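Local coordinates for protein chitinase (PDB 4TXG) that probably binds chitin and hydrolyses its glycosidic bonds as a family GH18 glycoside hydrolase, at residues Gly272-Tyr275 and Ser276-Val279; Val285-Ala288 and Gly289-Phe293; Leu326-Thr329 and Phe330-Arg334; Lys340-Val343 and Ala344-Thr348. All coordinates share one frame; numbering follows the deposited sequence.

Contact 1. Residues Gly272-Tyr275 and Ser276-Val279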
# COMPACT_ATOMS: atom_id res chain seq x y z
N GLY A 272 -1.20 -0.77 -22.32
CA GLY A 272 0.06 -0.53 -21.63
C GLY A 272 -0.12 0.25 -20.34
O GLY A 272 0.72 0.17 -19.44
N GLY A 273 -1.21 1.01 -20.24
CA GLY A 273 -1.53 1.76 -19.03
C GLY A 273 -0.38 2.54 -18.43
O GLY A 273 0.29 3.31 -19.12
N PHE A 274 -0.14 2.34 -17.14
CA PHE A 274 0.96 3.00 -16.44
C PHE A 274 2.33 2.70 -17.06
O PHE A 274 3.22 3.55 -17.03
CB PHE A 274 0.98 2.56 -14.97
CG PHE A 274 0.08 3.35 -14.07
CD1 PHE A 274 0.40 4.65 -13.71
CD2 PHE A 274 -1.08 2.79 -13.55
CE1 PHE A 274 -0.42 5.39 -12.87
CE2 PHE A 274 -1.90 3.52 -12.70
CZ PHE A 274 -1.57 4.81 -12.36
N TYR A 275 2.53 1.50 -17.58
CA TYR A 275 3.85 1.15 -18.10
C TYR A 275 4.23 2.03 -19.29
O TYR A 275 5.34 2.58 -19.34
CB TYR A 275 3.89 -0.32 -18.52
CG TYR A 275 3.70 -1.28 -17.37
CD1 TYR A 275 4.70 -1.48 -16.43
CD2 TYR A 275 2.51 -1.99 -17.23
CE1 TYR A 275 4.54 -2.36 -15.37
CE2 TYR A 275 2.33 -2.88 -16.18
CZ TYR A 275 3.35 -3.07 -15.26
OH TYR A 275 3.18 -3.95 -14.22
N SER A 276 3.30 2.18 -20.23
CA SER A 276 3.60 2.94 -21.44
C SER A 276 3.48 4.44 -21.17
O SER A 276 4.13 5.25 -21.82
CB SER A 276 2.67 2.50 -22.59
OG SER A 276 1.32 2.45 -22.17
N MET A 277 2.66 4.81 -20.18
CA MET A 277 2.49 6.22 -19.84
C MET A 277 3.75 6.78 -19.16
O MET A 277 4.09 7.94 -19.37
CB MET A 277 1.26 6.44 -18.94
CG MET A 277 1.00 7.91 -18.54
SD MET A 277 1.76 8.38 -16.95
CE MET A 277 0.61 7.60 -15.85
N THR A 278 4.44 5.95 -18.37
CA THR A 278 5.62 6.43 -17.65
C THR A 278 6.94 6.16 -18.36
O THR A 278 7.91 6.85 -18.10
CB THR A 278 5.73 5.83 -16.22
OG1 THR A 278 5.83 4.40 -16.30
CG2 THR A 278 4.51 6.21 -15.39
N VAL A 279 6.99 5.14 -19.21
CA VAL A 279 8.26 4.77 -19.85
C VAL A 279 8.02 4.50 -21.33
O VAL A 279 7.17 3.68 -21.69
CB VAL A 279 8.90 3.51 -19.18
CG1 VAL A 279 10.19 3.09 -19.90
CG2 VAL A 279 9.19 3.78 -17.69
O HOH W 1 -1.05 4.31 -21.59
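S276 opens the second half of the short helix 273-278, and its amide reaches back to G272 through a weak bond, S276 N to G272 O at 3.4 Å. With chi1 at 48° the hydroxyl sits between the backbone N and the carbonyl carbon, which lays OG against the peptide of G272, 3.2 Å from G272 C; glycine leaves room for it there. A water lies within hydrogen-bonding distance of both G273 O and S276 OG. Next, M277 N binds G273 O at 3.0 Å, nearly along the C=O axis. The side chain of M277 starts off alongside that of F274, then bends at chi2 and chi3, bringing M277 CE 3.7 Å from F274 CD1 at an oblique angle. T278 contributes two donors to a single acceptor: its N lies 3.0 Å and its OG1 2.8 Å from F274 O, arriving from opposite faces of the carbonyl plane. V279, the first residue to leave helical geometry, still gives its N to Y275 O at 3.0 Å. F274 stacks on F313, Y275 meets that ring edge-to-face, and Y275 OH bonds Y315 N, setting the helix against the segment just after barrel strand 308-312. The lesson is economy in a buried setting: the threonine hydroxyl spends its proton on a backbone carbonyl of its own helix, while its methyl, CG2, packs on L345 of helix 338-360.

Contact 2. Residues Val285-Ala288 and Gly289-Phe293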
# COMPACT_ATOMS: atom_id res chain seq x y z
N VAL A 285 12.23 7.71 -19.91
CA VAL A 285 11.03 8.16 -19.22
C VAL A 285 10.12 8.95 -20.17
O VAL A 285 10.60 9.79 -20.94
CB VAL A 285 11.38 9.01 -17.98
CG1 VAL A 285 10.12 9.60 -17.35
CG2 VAL A 285 12.13 8.16 -16.95
N ASN A 286 8.82 8.65 -20.13
CA ASN A 286 7.85 9.28 -21.02
C ASN A 286 7.33 10.60 -20.45
O ASN A 286 6.26 10.63 -19.84
CB ASN A 286 6.69 8.32 -21.27
CG ASN A 286 5.71 8.83 -22.33
OD1 ASN A 286 5.86 9.92 -22.87
ND2 ASN A 286 4.71 8.01 -22.64
N GLN A 287 8.08 11.68 -20.66
CA GLN A 287 7.70 12.98 -20.08
C GLN A 287 6.35 13.46 -20.59
O GLN A 287 5.54 13.99 -19.83
CB GLN A 287 8.76 14.05 -20.39
CG GLN A 287 8.33 15.46 -19.93
CD GLN A 287 9.29 16.57 -20.34
OE1 GLN A 287 10.13 16.39 -21.23
NE2 GLN A 287 9.18 17.72 -19.68
N ALA A 288 6.10 13.26 -21.89
CA ALA A 288 4.85 13.70 -22.49
C ALA A 288 3.65 12.97 -21.89
O ALA A 288 2.61 13.59 -21.60
CB ALA A 288 4.88 13.52 -24.01
N GLY A 289 3.79 11.66 -21.69
CA GLY A 289 2.73 10.86 -21.10
C GLY A 289 2.46 11.26 -19.66
O GLY A 289 1.31 11.38 -19.24
N ILE A 290 3.54 11.47 -18.91
CA ILE A 290 3.43 11.83 -17.49
C ILE A 290 2.82 13.24 -17.35
O ILE A 290 2.01 13.49 -16.45
CB ILE A 290 4.81 11.75 -16.79
CG1 ILE A 290 5.22 10.28 -16.60
CG2 ILE A 290 4.78 12.46 -15.43
CD1 ILE A 290 6.71 10.08 -16.20
N ASN A 291 3.17 14.14 -18.25
CA ASN A 291 2.57 15.47 -18.24
C ASN A 291 1.08 15.42 -18.57
O ASN A 291 0.27 16.09 -17.92
CB ASN A 291 3.28 16.40 -19.23
CG ASN A 291 4.64 16.86 -18.74
OD1 ASN A 291 5.01 16.67 -17.59
ND2 ASN A 291 5.39 17.49 -19.64
N ALA A 292 0.71 14.63 -19.58
CA ALA A 292 -0.69 14.50 -19.94
C ALA A 292 -1.49 13.92 -18.79
O ALA A 292 -2.59 14.39 -18.47
CB ALA A 292 -0.86 13.63 -21.19
N PHE A 293 -0.94 12.89 -18.16
CA PHE A 293 -1.63 12.27 -17.04
C PHE A 293 -1.80 13.24 -15.88
O PHE A 293 -2.90 13.38 -15.33
CB PHE A 293 -0.89 11.01 -16.57
CG PHE A 293 -1.55 10.37 -15.39
CD1 PHE A 293 -2.68 9.57 -15.56
CD2 PHE A 293 -1.07 10.58 -14.11
CE1 PHE A 293 -3.30 8.98 -14.47
CE2 PHE A 293 -1.69 10.00 -13.02
CZ PHE A 293 -2.80 9.20 -13.20
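Two torsion settings join N286 and V285 to the first turn of helix 287-304, making an N-cap with a hydrophobic staple. N286 carries CG opposite its backbone N (chi1 -173°), and this swings OD1 in front of the amide of G289; I290 holds CG1 opposite its carbonyl carbon (chi1 -73°), which sends CD1 back past the cap toward V285. The capping bond, G289 N to N286 OD1, is 3.0 Å long and fairly straight at hydrogen. Yet the donor stands above the side-chain amide plane, 68° out of it, and so uses no lone pair directly. The other end of the amide is held too, N286 ND2 donating to S276 O of helix 273-278. In the staple, V285 CG1 meets I290 CD1 at 3.6 Å, the two branches crossing obliquely, a residue before the cap against one in the first turn. N286 is also the centre of an inverse gamma turn, closed by a weak bond of 3.2 Å from Q287 N to V285 O, and this turn leads the chain into the helix. Regular bonding follows, with I290 N on N286 O at 3.0 Å and N291 N on Q287 O at 2.9 Å. Farther round the turn the amide planes of Q287 and N291 are steeply inclined and do not pair; the nearest side-chain approach sets the aliphatic Q287 CG 3.6 Å from the amide N291 ND2.

Contact 3. Residues Leu326-Thr329 and Phe330-Arg334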
# COMPACT_ATOMS: atom_id res chain seq x y z
N LEU A 326 -0.93 -10.34 -18.17
CA LEU A 326 -1.46 -9.63 -19.33
C LEU A 326 -0.63 -8.40 -19.72
O LEU A 326 -0.78 -7.86 -20.81
CB LEU A 326 -2.90 -9.19 -19.04
CG LEU A 326 -3.90 -10.34 -18.87
CD1 LEU A 326 -5.25 -9.78 -18.44
CD2 LEU A 326 -4.02 -11.11 -20.16
N ASP A 327 0.24 -7.96 -18.81
CA ASP A 327 1.06 -6.77 -19.00
C ASP A 327 2.53 -7.06 -19.34
O ASP A 327 3.30 -6.13 -19.54
CB ASP A 327 1.03 -5.90 -17.74
CG ASP A 327 -0.36 -5.41 -17.41
OD1 ASP A 327 -1.20 -5.36 -18.33
OD2 ASP A 327 -0.60 -5.06 -16.23
N TRP A 328 2.92 -8.33 -19.38
CA TRP A 328 4.35 -8.66 -19.47
C TRP A 328 5.05 -8.12 -20.72
O TRP A 328 6.22 -7.76 -20.66
CB TRP A 328 4.55 -10.17 -19.39
CG TRP A 328 4.36 -10.70 -18.01
CD1 TRP A 328 4.14 -9.98 -16.88
CD2 TRP A 328 4.36 -12.08 -17.62
NE1 TRP A 328 4.00 -10.82 -15.80
CE2 TRP A 328 4.13 -12.12 -16.23
CE3 TRP A 328 4.53 -13.29 -18.31
CZ2 TRP A 328 4.07 -13.31 -15.51
CZ3 TRP A 328 4.46 -14.48 -17.59
CH2 TRP A 328 4.23 -14.48 -16.21
N THR A 329 4.34 -8.05 -21.84
CA THR A 329 4.95 -7.51 -23.05
C THR A 329 5.33 -6.03 -22.88
O THR A 329 6.21 -5.53 -23.57
CB THR A 329 4.03 -7.65 -24.28
OG1 THR A 329 2.88 -6.81 -24.13
CG2 THR A 329 3.61 -9.11 -24.45
N PHE A 330 4.66 -5.35 -21.94
CA PHE A 330 5.03 -3.98 -21.61
C PHE A 330 6.03 -3.93 -20.47
O PHE A 330 7.04 -3.22 -20.53
CB PHE A 330 3.80 -3.16 -21.21
CG PHE A 330 2.84 -2.93 -22.33
CD1 PHE A 330 3.10 -1.96 -23.30
CD2 PHE A 330 1.67 -3.66 -22.43
CE1 PHE A 330 2.22 -1.75 -24.34
CE2 PHE A 330 0.78 -3.45 -23.47
CZ PHE A 330 1.06 -2.49 -24.43
N SER A 331 5.74 -4.66 -19.40
CA SER A 331 6.49 -4.51 -18.17
C SER A 331 7.90 -5.10 -18.29
O SER A 331 8.87 -4.48 -17.87
CB SER A 331 5.74 -5.16 -17.00
OG SER A 331 5.55 -6.55 -17.20
N ASN A 332 8.01 -6.29 -18.86
CA ASN A 332 9.31 -6.94 -18.96
C ASN A 332 10.26 -6.21 -19.91
O ASN A 332 11.48 -6.34 -19.81
CB ASN A 332 9.13 -8.40 -19.38
CG ASN A 332 8.58 -9.27 -18.25
OD1 ASN A 332 8.66 -8.89 -17.07
ND2 ASN A 332 8.04 -10.43 -18.59
N ALA A 333 9.72 -5.41 -20.83
CA ALA A 333 10.54 -4.63 -21.74
C ALA A 333 11.06 -3.34 -21.09
O ALA A 333 11.89 -2.64 -21.67
CB ALA A 333 9.74 -4.30 -23.01
N ARG A 334 10.59 -3.05 -19.88
CA ARG A 334 10.89 -1.77 -19.24
C ARG A 334 11.53 -1.92 -17.86
O ARG A 334 11.66 -0.93 -17.14
CB ARG A 334 9.59 -0.96 -19.09
CG ARG A 334 9.03 -0.40 -20.38
CD ARG A 334 7.57 0.04 -20.18
NE ARG A 334 7.08 0.82 -21.32
CZ ARG A 334 6.68 0.30 -22.47
NH1 ARG A 334 6.70 -1.02 -22.66
NH2 ARG A 334 6.26 1.10 -23.45
O HOH W 2 6.50 -2.50 -25.04
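Backbone bonding centres on D327 O, which accepts from F330 N and S331 N at 2.9 Å each. The two donors come differently: S331 N lies in the carbonyl plane, whereas F330 N stands 44° above it. Two amides thus hold the carbonyl just before helix 328-331. W328 O takes N332 N at 2.9 Å, and S331 to R334 form a type I turn. Among side-chain bonds, the R334 side chain runs extended beside the turn, and its NH1 meets F330 O at 3.1 Å, close to the guanidinium plane, and donates also to a water. Van der Waals contact pairs W328 with N332. Their side chains run side by side with indole and amide planes 29° apart, N332 ND2 lying 3.7 Å from W328 CG. Both polar ends are taken further off, W328 NE1 by G323 O and N332 ND2 by N321 OD1, which limits the rotation of each group. F330 puts its CB 3.4 Å from D327 O. The whole is a short helical turn in the connection between barrel strand 308-312 and helix 338-360, and it backs onto helix 273-278: D327, F330, S331 and R334 all touch Y275, while D327 OD1 forms a salt bridge to R268 at strand 268-269.

Contact 4. Residues Lys340-Val343 and Ala344-Thr348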
# COMPACT_ATOMS: atom_id res chain seq x y z
N LYS A 340 12.83 4.86 -12.44
CA LYS A 340 12.94 6.26 -12.88
C LYS A 340 11.59 6.80 -13.38
O LYS A 340 11.25 7.97 -13.14
CB LYS A 340 13.98 6.40 -13.99
CG LYS A 340 15.37 6.03 -13.57
CD LYS A 340 15.89 7.01 -12.54
CE LYS A 340 16.75 8.07 -13.21
NZ LYS A 340 18.05 7.57 -13.79
N GLY A 341 10.84 5.96 -14.07
CA GLY A 341 9.55 6.38 -14.59
C GLY A 341 8.57 6.69 -13.48
O GLY A 341 7.77 7.62 -13.57
N TYR A 342 8.63 5.89 -12.42
CA TYR A 342 7.69 6.04 -11.31
C TYR A 342 8.04 7.27 -10.48
O TYR A 342 7.15 8.01 -10.05
CB TYR A 342 7.72 4.78 -10.46
CG TYR A 342 6.68 4.67 -9.38
CD1 TYR A 342 5.32 4.68 -9.68
CD2 TYR A 342 7.06 4.48 -8.06
CE1 TYR A 342 4.37 4.52 -8.68
CE2 TYR A 342 6.12 4.32 -7.06
CZ TYR A 342 4.79 4.34 -7.38
OH TYR A 342 3.87 4.18 -6.36
N VAL A 343 9.33 7.48 -10.26
CA VAL A 343 9.77 8.67 -9.55
C VAL A 343 9.38 9.92 -10.35
O VAL A 343 8.88 10.90 -9.78
CB VAL A 343 11.29 8.64 -9.30
CG1 VAL A 343 11.79 9.99 -8.86
CG2 VAL A 343 11.59 7.58 -8.24
N ALA A 344 9.57 9.89 -11.67
CA ALA A 344 9.17 11.02 -12.50
C ALA A 344 7.65 11.27 -12.45
O ALA A 344 7.21 12.41 -12.40
CB ALA A 344 9.61 10.80 -13.95
N LEU A 345 6.87 10.19 -12.46
CA LEU A 345 5.42 10.31 -12.35
C LEU A 345 5.03 11.01 -11.04
O LEU A 345 4.27 11.97 -11.04
CB LEU A 345 4.77 8.93 -12.42
CG LEU A 345 3.27 8.91 -12.09
CD1 LEU A 345 2.51 9.74 -13.12
CD2 LEU A 345 2.73 7.49 -12.01
N LEU A 346 5.58 10.54 -9.92
CA LEU A 346 5.19 11.09 -8.62
C LEU A 346 5.69 12.52 -8.43
O LEU A 346 4.98 13.35 -7.87
CB LEU A 346 5.70 10.20 -7.49
CG LEU A 346 5.11 8.78 -7.49
CD1 LEU A 346 5.64 7.96 -6.32
CD2 LEU A 346 3.58 8.83 -7.45
N GLN A 347 6.90 12.81 -8.90
CA GLN A 347 7.44 14.16 -8.77
C GLN A 347 6.61 15.16 -9.58
O GLN A 347 6.33 16.27 -9.13
CB GLN A 347 8.91 14.23 -9.22
CG GLN A 347 9.48 15.63 -9.06
CD GLN A 347 10.99 15.67 -9.19
OE1 GLN A 347 11.66 14.64 -9.25
NE2 GLN A 347 11.54 16.88 -9.22
N THR A 348 6.18 14.74 -10.77
CA THR A 348 5.41 15.61 -11.64
C THR A 348 3.99 15.78 -11.12
O THR A 348 3.42 16.88 -11.15
CB THR A 348 5.37 15.07 -13.08
OG1 THR A 348 6.72 14.88 -13.54
CG2 THR A 348 4.67 16.07 -14.02
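L346 folds over the ring of Y342, one turn earlier in helix 338-360, and its atoms can be followed outward one by one. CB starts beside the backbone, 3.7 Å from Y342 O, the carbonyl that also accepts L346 N. CG comes closer still, 3.4 Å from Y342 O, because chi1 of -63° sets it opposite the carbonyl carbon of L346 and beside its backbone N. From CG the CD1 branch reaches the aromatic ring: L346 CD1 is 3.7 Å from Y342 CE2 and sits above one face, 22° off the ring normal, displaced toward the rim. This is a CH-pi contact, made possible by the tyrosine as well, whose chi1 of -171° turns its ring along the helix toward the later residue. L345 CD2 comes near the same ring obliquely and at longer range. Farther on, A344 O is held by two donors of T348, N at 3.0 Å and OG1 at 2.8 Å, one on each side of its plane; the hydroxyl is thereby satisfied within the helix. Helix 338-360 is the long helix of the beta-alpha-beta crossover between the parallel strands 308-312 and 365-371 of the barrel. L345 turns to helix 273-278, A344 and T348 lean on helix 287-304, and Y342 and L346 pack on the loop residues P316 and Y388 respectively.

How the contacts relate
From the N terminus the four contacts come in series, none nested in or crossing another, and each closes only a helical turn. Contact 1 lies in the long excursion after barrel strand 247-253; a short connection leads to contact 2, where the cap residue N286 is hydrogen-bonded to S276 and T278 of contact 1. The chain then passes through strand 308-312 to contact 3, whose R334 returns to V279 of contact 1. Contact 4 comes last, packing L345 against contact 1 and A344 and T348 against contact 2. Contacts 2 and 3 do not touch, nor do 3 and 4. Helix 273-278 thus touches the segments of all three other contacts.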